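Local coordinates for signal transduction protein PmrD (Escherichia coli, PDB 4HN7) that interacts with phosphorylated BasR to mediate transcriptional induction of BasR-activated genes, inducing polymyxin resistance in some natural isolates, at residues M20-D23 and I28-I31; I31-S36 and E78-V83; S47-Q50 and Y54-N57. All coordinates share one frame; numbering follows the deposited sequence.

In the fold
All three contacts belong to one antiparallel beta barrel of six strands with a single C-terminal helix. Interaction 1 pairs strands 16-23 and 29-35, and interaction 2 carries strand 29-35 onward to helix 74-84; they share Ile-31, and their centres lie about 12 Å apart. Interaction 3, the hairpin of strands 45-50 and 53-56, comes later in the chain and is nested inside the loop that interaction 2 closes. Its centre is about 15 Å from that of interaction 1 and about 18 Å from that of interaction 2, on the opposite side of the chain's centre from the latter. The hairpin is among the parts that meet the second subunit.

Interaction 1. Residues M20-D23 and I28-I31; sequences MLCD and IKMI
Leu-21 and Met-30 form the hydrogen-bonded pair of an antiparallel beta ladder between strands 16-23 and 29-35, next to the turn that joins them. Leu-21 N donates to Met-30 O over 3.0 Å, and Met-30 N returns the bond to Leu-21 O, also at 3.0 Å. Toward the turn, Asp-23 N binds Ile-28 O at 3.1 Å. Next to it a side chain supplies the acceptor: Ile-28 N points almost straight (174°) at Asp-23 OD2, 3.2 Å away, and meets it from above the carboxylate plane. A short acidic side chain suits this place because it can reach the amide of Ile-28 beside the turn. The other carboxylate oxygen, Asp-23 OD1, lies 3.7 Å from Ile-28 CD1.

This beta hairpin supplies two neighbouring staves of the barrel, and its faces differ. On one, the buried Leu-21 packs on Val-5 of strand 3-9, consistent with a barrel interior, where a bulky apolar chain fits; Met-30, partly exposed, touches Trp-3 and Ala-69, and its end leads away from strand 16-23. On the other face Met-20 and Ile-31 touch Trp-77 of helix 74-84. The flexible chain of Met-20 has CG anti to its own N (chi1 -158°), bringing CG within 3.7 Å of Met-30 O. Farther along this face, Cys-22 CB touches Lys-29 CG at 4.0 Å; the start of the lysine's aliphatic stem lies alongside the small cysteine.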
loop_
_atom_site.group_PDB
_atom_site.type_symbol
_atom_site.label_atom_id
_atom_site.label_comp_id
_atom_site.label_asym_id
_atom_site.label_seq_id
_atom_site.Cartn_x
_atom_site.Cartn_y
_atom_site.Cartn_z
ATOM N N MET A 20 9.277 17.686 2.845
ATOM C CA MET A 20 10.667 17.847 2.946
ATOM C C MET A 20 11.104 16.601 3.719
ATOM O O MET A 20 10.480 16.203 4.664
ATOM C CB MET A 20 10.988 19.151 3.664
ATOM C CG MET A 20 12.376 19.711 3.382
ATOM S SD MET A 20 13.702 19.156 4.482
ATOM C CE MET A 20 13.773 20.540 5.612
ATOM N N LEU A 21 12.143 15.952 3.243
ATOM C CA LEU A 21 12.580 14.659 3.732
ATOM C C LEU A 21 14.059 14.776 3.967
ATOM O O LEU A 21 14.705 15.488 3.282
ATOM C CB LEU A 21 12.369 13.626 2.653
ATOM C CG LEU A 21 10.982 13.364 2.142
ATOM C CD1 LEU A 21 11.179 12.541 0.894
ATOM C CD2 LEU A 21 10.114 12.633 3.169
ATOM N N CYS A 22 14.628 14.142 4.952
ATOM C CA CYS A 22 16.051 14.047 4.923
ATOM C C CYS A 22 16.476 12.624 5.280
ATOM O O CYS A 22 15.777 11.955 6.013
ATOM C CB CYS A 22 16.668 15.089 5.800
ATOM S SG CYS A 22 16.780 14.556 7.491
ATOM N N ASP A 23 17.587 12.174 4.693
ATOM C CA ASP A 23 18.211 10.880 4.957
ATOM C C ASP A 23 18.751 10.792 6.436
ATOM O O ASP A 23 18.937 11.809 7.085
ATOM C CB ASP A 23 19.214 10.526 3.791
ATOM C CG ASP A 23 20.677 10.859 4.068
ATOM O OD1 ASP A 23 21.554 10.050 3.663
ATOM O OD2 ASP A 23 21.003 11.914 4.663
ATOM N N ILE A 28 21.596 14.679 3.111
ATOM C CA ILE A 28 20.757 14.886 1.960
ATOM C C ILE A 28 19.323 15.222 2.347
ATOM O O ILE A 28 18.714 14.491 3.053
ATOM C CB ILE A 28 20.753 13.598 1.154
ATOM C CG1 ILE A 28 22.197 13.207 0.868
ATOM C CG2 ILE A 28 20.008 13.808 -0.138
ATOM C CD1 ILE A 28 22.412 11.766 0.497
ATOM N N LYS A 29 18.798 16.345 1.871
ATOM C CA LYS A 29 17.461 16.788 2.154
ATOM C C LYS A 29 16.823 16.956 0.806
ATOM O O LYS A 29 17.489 17.374 -0.095
ATOM C CB LYS A 29 17.508 18.110 2.880
ATOM C CG LYS A 29 18.529 18.133 3.991
ATOM C CD LYS A 29 18.243 19.223 5.006
ATOM C CE LYS A 29 19.290 19.256 6.123
ATOM N NZ LYS A 29 18.901 18.473 7.352
ATOM N N MET A 30 15.562 16.585 0.646
ATOM C CA MET A 30 14.921 16.534 -0.648
ATOM C C MET A 30 13.575 17.141 -0.410
ATOM O O MET A 30 13.153 17.259 0.704
ATOM C CB MET A 30 14.720 15.102 -1.165
ATOM C CG MET A 30 15.981 14.307 -1.415
ATOM S SD MET A 30 16.986 14.742 -2.867
ATOM C CE MET A 30 15.925 14.095 -4.132
ATOM N N ILE A 31 12.940 17.575 -1.475
ATOM C CA ILE A 31 11.584 17.981 -1.454
ATOM C C ILE A 31 10.946 16.951 -2.328
ATOM O O ILE A 31 11.496 16.603 -3.360
ATOM C CB ILE A 31 11.404 19.364 -2.103
ATOM C CG1 ILE A 31 12.193 20.351 -1.297
ATOM C CG2 ILE A 31 9.904 19.733 -2.188
ATOM C CD1 ILE A 31 12.278 21.740 -1.863
#

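Interaction 2. Residues I31-S36 and E78-V83; sequences IAEVKS and ERQCKV
The carboxylate of Glu-33 and the side-chain amide of Gln-80 meet with their planes 38° apart, the two side chains crossing at about a right angle. Beside them the methyl CG2 of Val-83 comes within 3.6 Å of Glu-33 OE2, so one oxygen of the carboxylate has an amide and an apolar branch for neighbours. This is strand-to-helix packing: the C-terminal helix 74-84 lies against the face of the barrel formed by strand 29-35. The axes of strand segment 31-35 and helix segment 78-83 run nearly parallel, 11° apart, with a closest approach of 9.9 Å.

As modelled, Glu-33 OE2 and Gln-80 OE1 are only 2.7 Å apart, but the amide is probably turned over. In the reversed orientation the pair may be a hydrogen bond, which remains doubtful. A long acidic residue suits this position because its side chain can span much of the distance between the two axes: Glu-33 sets CG trans to its backbone N (chi1 -160°) and stays extended beyond it, carrying the carboxylate across.

Alternation along the strand sends Ile-31 and Glu-33 toward the helix, whereas Ala-32 points the other way, where it packs on Leu-21. The apolar Ile-31 belongs at the more buried end of the contact, among Val-18, Tyr-72 and Trp-77. Val-18 also touches Gln-80. One turn of the helix is tied covalently to strand 3-9 by the disulfide between Cys-81 and Cys-9. At the buried end the aliphatic part of the glutamine does the packing, its CG lying 4.2 Å from Ile-31 CG2.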
loop_
_atom_site.group_PDB
_atom_site.type_symbol
_atom_site.label_atom_id
_atom_site.label_comp_id
_atom_site.label_asym_id
_atom_site.label_seq_id
_atom_site.Cartn_x
_atom_site.Cartn_y
_atom_site.Cartn_z
ATOM N N ILE A 31 12.940 17.575 -1.475
ATOM C CA ILE A 31 11.584 17.981 -1.454
ATOM C C ILE A 31 10.946 16.951 -2.328
ATOM O O ILE A 31 11.496 16.603 -3.360
ATOM C CB ILE A 31 11.404 19.364 -2.103
ATOM C CG1 ILE A 31 12.193 20.351 -1.297
ATOM C CG2 ILE A 31 9.904 19.733 -2.188
ATOM C CD1 ILE A 31 12.278 21.740 -1.863
ATOM N N ALA A 32 9.771 16.481 -1.950
ATOM C CA ALA A 32 9.135 15.446 -2.719
ATOM C C ALA A 32 7.652 15.636 -2.757
ATOM O O ALA A 32 7.056 15.924 -1.776
ATOM C CB ALA A 32 9.497 14.078 -2.175
ATOM N N GLU A 33 7.099 15.414 -3.931
ATOM C CA GLU A 33 5.711 15.447 -4.185
ATOM C C GLU A 33 5.265 13.983 -4.160
ATOM O O GLU A 33 5.778 13.145 -4.922
ATOM C CB GLU A 33 5.535 16.073 -5.550
ATOM C CG GLU A 33 4.170 16.645 -5.887
ATOM C CD GLU A 33 4.263 17.654 -7.047
ATOM O OE1 GLU A 33 4.034 17.253 -8.230
ATOM O OE2 GLU A 33 4.602 18.844 -6.780
ATOM N N VAL A 34 4.342 13.655 -3.252
ATOM C CA VAL A 34 3.980 12.278 -3.040
ATOM C C VAL A 34 2.483 12.148 -3.146
ATOM O O VAL A 34 1.807 13.106 -3.139
ATOM C CB VAL A 34 4.481 11.702 -1.676
ATOM C CG1 VAL A 34 5.954 11.966 -1.458
ATOM C CG2 VAL A 34 3.700 12.262 -0.524
ATOM N N LYS A 35 2.007 10.927 -3.234
ATOM C CA LYS A 35 0.626 10.643 -3.249
ATOM C C LYS A 35 0.400 9.455 -2.310
ATOM O O LYS A 35 1.094 8.454 -2.416
ATOM C CB LYS A 35 0.277 10.246 -4.667
ATOM C CG LYS A 35 -1.188 10.054 -4.900
ATOM C CD LYS A 35 -1.446 9.151 -6.099
ATOM C CE LYS A 35 -2.899 9.216 -6.579
ATOM N NZ LYS A 35 -3.896 9.478 -5.494
ATOM N N SER A 36 -0.571 9.552 -1.415
ATOM C CA SER A 36 -0.882 8.431 -0.533
ATOM C C SER A 36 -2.311 8.488 -0.148
ATOM O O SER A 36 -2.892 9.556 -0.079
ATOM C CB SER A 36 -0.084 8.526 0.792
ATOM O OG SER A 36 -0.344 7.409 1.646
ATOM N N GLU A 78 8.997 26.892 -0.950
ATOM C CA GLU A 78 7.853 27.778 -1.202
ATOM C C GLU A 78 7.377 27.745 -2.647
ATOM O O GLU A 78 6.186 27.690 -2.883
ATOM C CB GLU A 78 8.060 29.206 -0.723
ATOM C CG GLU A 78 6.722 29.931 -0.458
ATOM C CD GLU A 78 5.600 29.044 0.140
ATOM O OE1 GLU A 78 5.853 28.285 1.104
ATOM O OE2 GLU A 78 4.440 29.104 -0.347
ATOM N N ARG A 79 8.269 27.722 -3.617
ATOM C CA ARG A 79 7.845 27.368 -4.977
ATOM C C ARG A 79 6.901 26.146 -5.043
ATOM O O ARG A 79 5.979 26.122 -5.859
ATOM C CB ARG A 79 9.058 27.066 -5.848
ATOM C CG ARG A 79 9.673 28.272 -6.542
ATOM C CD ARG A 79 10.713 27.858 -7.583
ATOM N NE ARG A 79 10.150 27.003 -8.640
ATOM C CZ ARG A 79 9.726 27.410 -9.844
ATOM N NH1 ARG A 79 9.778 28.692 -10.225
ATOM N NH2 ARG A 79 9.241 26.511 -10.690
ATOM N N GLN A 80 7.152 25.134 -4.200
ATOM C CA GLN A 80 6.458 23.821 -4.257
ATOM C C GLN A 80 5.225 23.699 -3.353
ATOM O O GLN A 80 4.294 22.930 -3.648
ATOM C CB GLN A 80 7.443 22.717 -3.904
ATOM C CG GLN A 80 8.082 22.104 -5.108
ATOM C CD GLN A 80 7.016 21.509 -5.996
ATOM O OE1 GLN A 80 6.171 20.720 -5.548
ATOM N NE2 GLN A 80 7.024 21.905 -7.252
ATOM N N CYS A 81 5.240 24.453 -2.250
ATOM C CA CYS A 81 4.070 24.654 -1.395
ATOM C C CYS A 81 3.033 25.624 -2.021
ATOM O O CYS A 81 1.975 25.871 -1.424
ATOM C CB CYS A 81 4.506 25.112 0.011
ATOM S SG CYS A 81 5.042 23.744 1.119
ATOM N N LYS A 82 3.357 26.166 -3.208
ATOM C CA LYS A 82 2.394 26.835 -4.132
ATOM C C LYS A 82 1.593 25.837 -5.022
ATOM O O LYS A 82 0.363 25.753 -4.911
ATOM C CB LYS A 82 3.113 27.877 -5.025
ATOM C CG LYS A 82 3.593 29.118 -4.282
ATOM C CD LYS A 82 4.167 30.184 -5.208
ATOM C CE LYS A 82 5.134 31.104 -4.461
ATOM N NZ LYS A 82 4.659 31.535 -3.109
ATOM N N VAL A 83 2.290 25.098 -5.895
ATOM C CA VAL A 83 1.658 24.060 -6.738
ATOM C C VAL A 83 0.787 23.113 -5.889
ATOM O O VAL A 83 -0.222 22.594 -6.388
ATOM C CB VAL A 83 2.678 23.226 -7.594
ATOM C CG1 VAL A 83 3.552 24.114 -8.472
ATOM C CG2 VAL A 83 3.553 22.318 -6.728
#

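Interaction 3. Residues S47-Q50 and Y54-N57; sequences SPLQ and YCIN
Tyr-54 lies against the Ser-47 to Pro-48 peptide of the facing strand. Its CB lies 3.7 Å from Ser-47 O, and CG stays beside the same oxygen. With CG trans to the carbonyl carbon (chi1 -78°), the ring is directed toward the proline: CD2 comes to 3.3 Å from Pro-48 N, and farther out CE2 reaches the proline ring, 3.9 Å from Pro-48 CB. Ser-47 N lies at the edge of the aromatic ring, in its plane, while the approach of Pro-48 N is oblique. A tyrosine suits the place because its long aromatic side chain can touch both the peptide and the proline ring, and it also touches Val-66 of strand 63-71.

The backbones form an antiparallel beta hairpin, strands 45-50 and 53-56, the latter built into the barrel beside strand 63-71. Ser-47 and Cys-55 are its hydrogen-bonded pair: Ser-47 N donates to Cys-55 O at 3.0 Å, in the carbonyl plane, and Cys-55 N donates to Ser-47 O at 2.9 Å. Pro-48 and Tyr-54 make the next, non-hydrogen-bonded pair. Proline suits that site because no N-H is needed there toward the partner strand. The side chains of this pair set out in diverging directions, yet the tyrosine ring still reaches the proline.

The hydrogen-bonded pair carries two small residues, Ser-47 and Cys-55. Cys-55 SG rests 3.7 Å from Ser-47 O, and Leu-49 CD1 touches Cys-55 CB at 4.2 Å, a suitable partner for a branched apolar chain. Leu-49 also packs on Gln-50 of the second subunit, and Gln-50 OE1 accepts a hydrogen bond from Lys-60 NZ of that subunit.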
loop_
_atom_site.group_PDB
_atom_site.type_symbol
_atom_site.label_atom_id
_atom_site.label_comp_id
_atom_site.label_asym_id
_atom_site.label_seq_id
_atom_site.Cartn_x
_atom_site.Cartn_y
_atom_site.Cartn_z
ATOM N N SER A 47 10.132 4.117 4.084
ATOM C CA SER A 47 11.119 3.108 3.780
ATOM C C SER A 47 10.785 2.568 2.432
ATOM O O SER A 47 9.631 2.301 2.163
ATOM C CB SER A 47 11.020 2.017 4.818
ATOM O OG SER A 47 10.157 2.474 5.881
ATOM N N PRO A 48 11.792 2.383 1.576
ATOM C CA PRO A 48 11.602 1.837 0.238
ATOM C C PRO A 48 10.987 0.475 0.234
ATOM O O PRO A 48 11.395 -0.334 1.017
ATOM C CB PRO A 48 13.007 1.723 -0.292
ATOM C CG PRO A 48 13.833 1.643 0.914
ATOM C CD PRO A 48 13.207 2.534 1.903
ATOM N N LEU A 49 9.980 0.265 -0.605
ATOM C CA LEU A 49 9.488 -1.072 -0.999
ATOM C C LEU A 49 9.987 -1.485 -2.401
ATOM O O LEU A 49 10.548 -2.560 -2.624
ATOM C CB LEU A 49 7.954 -1.096 -1.078
ATOM C CG LEU A 49 7.212 -1.096 0.245
ATOM C CD1 LEU A 49 5.718 -0.972 0.061
ATOM C CD2 LEU A 49 7.536 -2.372 0.983
ATOM N N GLN A 50 9.735 -0.601 -3.338
ATOM C CA GLN A 50 9.911 -0.836 -4.734
ATOM C C GLN A 50 10.263 0.534 -5.363
ATOM O O GLN A 50 10.742 1.457 -4.660
ATOM C CB GLN A 50 8.625 -1.427 -5.260
ATOM C CG GLN A 50 8.429 -1.230 -6.727
ATOM C CD GLN A 50 7.383 -2.118 -7.254
ATOM O OE1 GLN A 50 6.471 -1.650 -7.907
ATOM N NE2 GLN A 50 7.489 -3.408 -6.972
ATOM N N TYR A 54 6.983 3.431 -1.306
ATOM C CA TYR A 54 7.552 3.568 0.043
ATOM C C TYR A 54 6.456 3.172 0.995
ATOM O O TYR A 54 5.310 3.134 0.626
ATOM C CB TYR A 54 8.005 5.018 0.303
ATOM C CG TYR A 54 9.329 5.326 -0.352
ATOM C CD1 TYR A 54 9.398 5.758 -1.624
ATOM C CD2 TYR A 54 10.506 5.180 0.308
ATOM C CE1 TYR A 54 10.611 6.028 -2.251
ATOM C CE2 TYR A 54 11.720 5.450 -0.302
ATOM C CZ TYR A 54 11.746 5.867 -1.604
ATOM O OH TYR A 54 12.914 6.146 -2.280
ATOM N N CYS A 55 6.800 2.801 2.207
ATOM C CA CYS A 55 5.788 2.631 3.202
ATOM C C CYS A 55 6.079 3.591 4.347
ATOM O O CYS A 55 7.172 4.111 4.471
ATOM C CB CYS A 55 5.682 1.171 3.630
ATOM S SG CYS A 55 7.176 0.340 4.182
ATOM N N ILE A 56 5.078 3.824 5.175
ATOM C CA ILE A 56 5.132 4.790 6.256
ATOM C C ILE A 56 5.381 4.020 7.536
ATOM O O ILE A 56 4.613 3.125 7.893
ATOM C CB ILE A 56 3.804 5.605 6.320
ATOM C CG1 ILE A 56 3.507 6.270 4.960
ATOM C CG2 ILE A 56 3.861 6.686 7.404
ATOM C CD1 ILE A 56 2.027 6.476 4.706
ATOM N N ASN A 57 6.466 4.338 8.219
ATOM C CA ASN A 57 6.762 3.736 9.559
ATOM C C ASN A 57 6.759 2.207 9.479
ATOM O O ASN A 57 6.234 1.479 10.331
ATOM C CB ASN A 57 5.758 4.200 10.587
ATOM C CG ASN A 57 5.839 5.655 10.859
ATOM O OD1 ASN A 57 6.894 6.278 10.752
ATOM N ND2 ASN A 57 4.713 6.220 11.195
#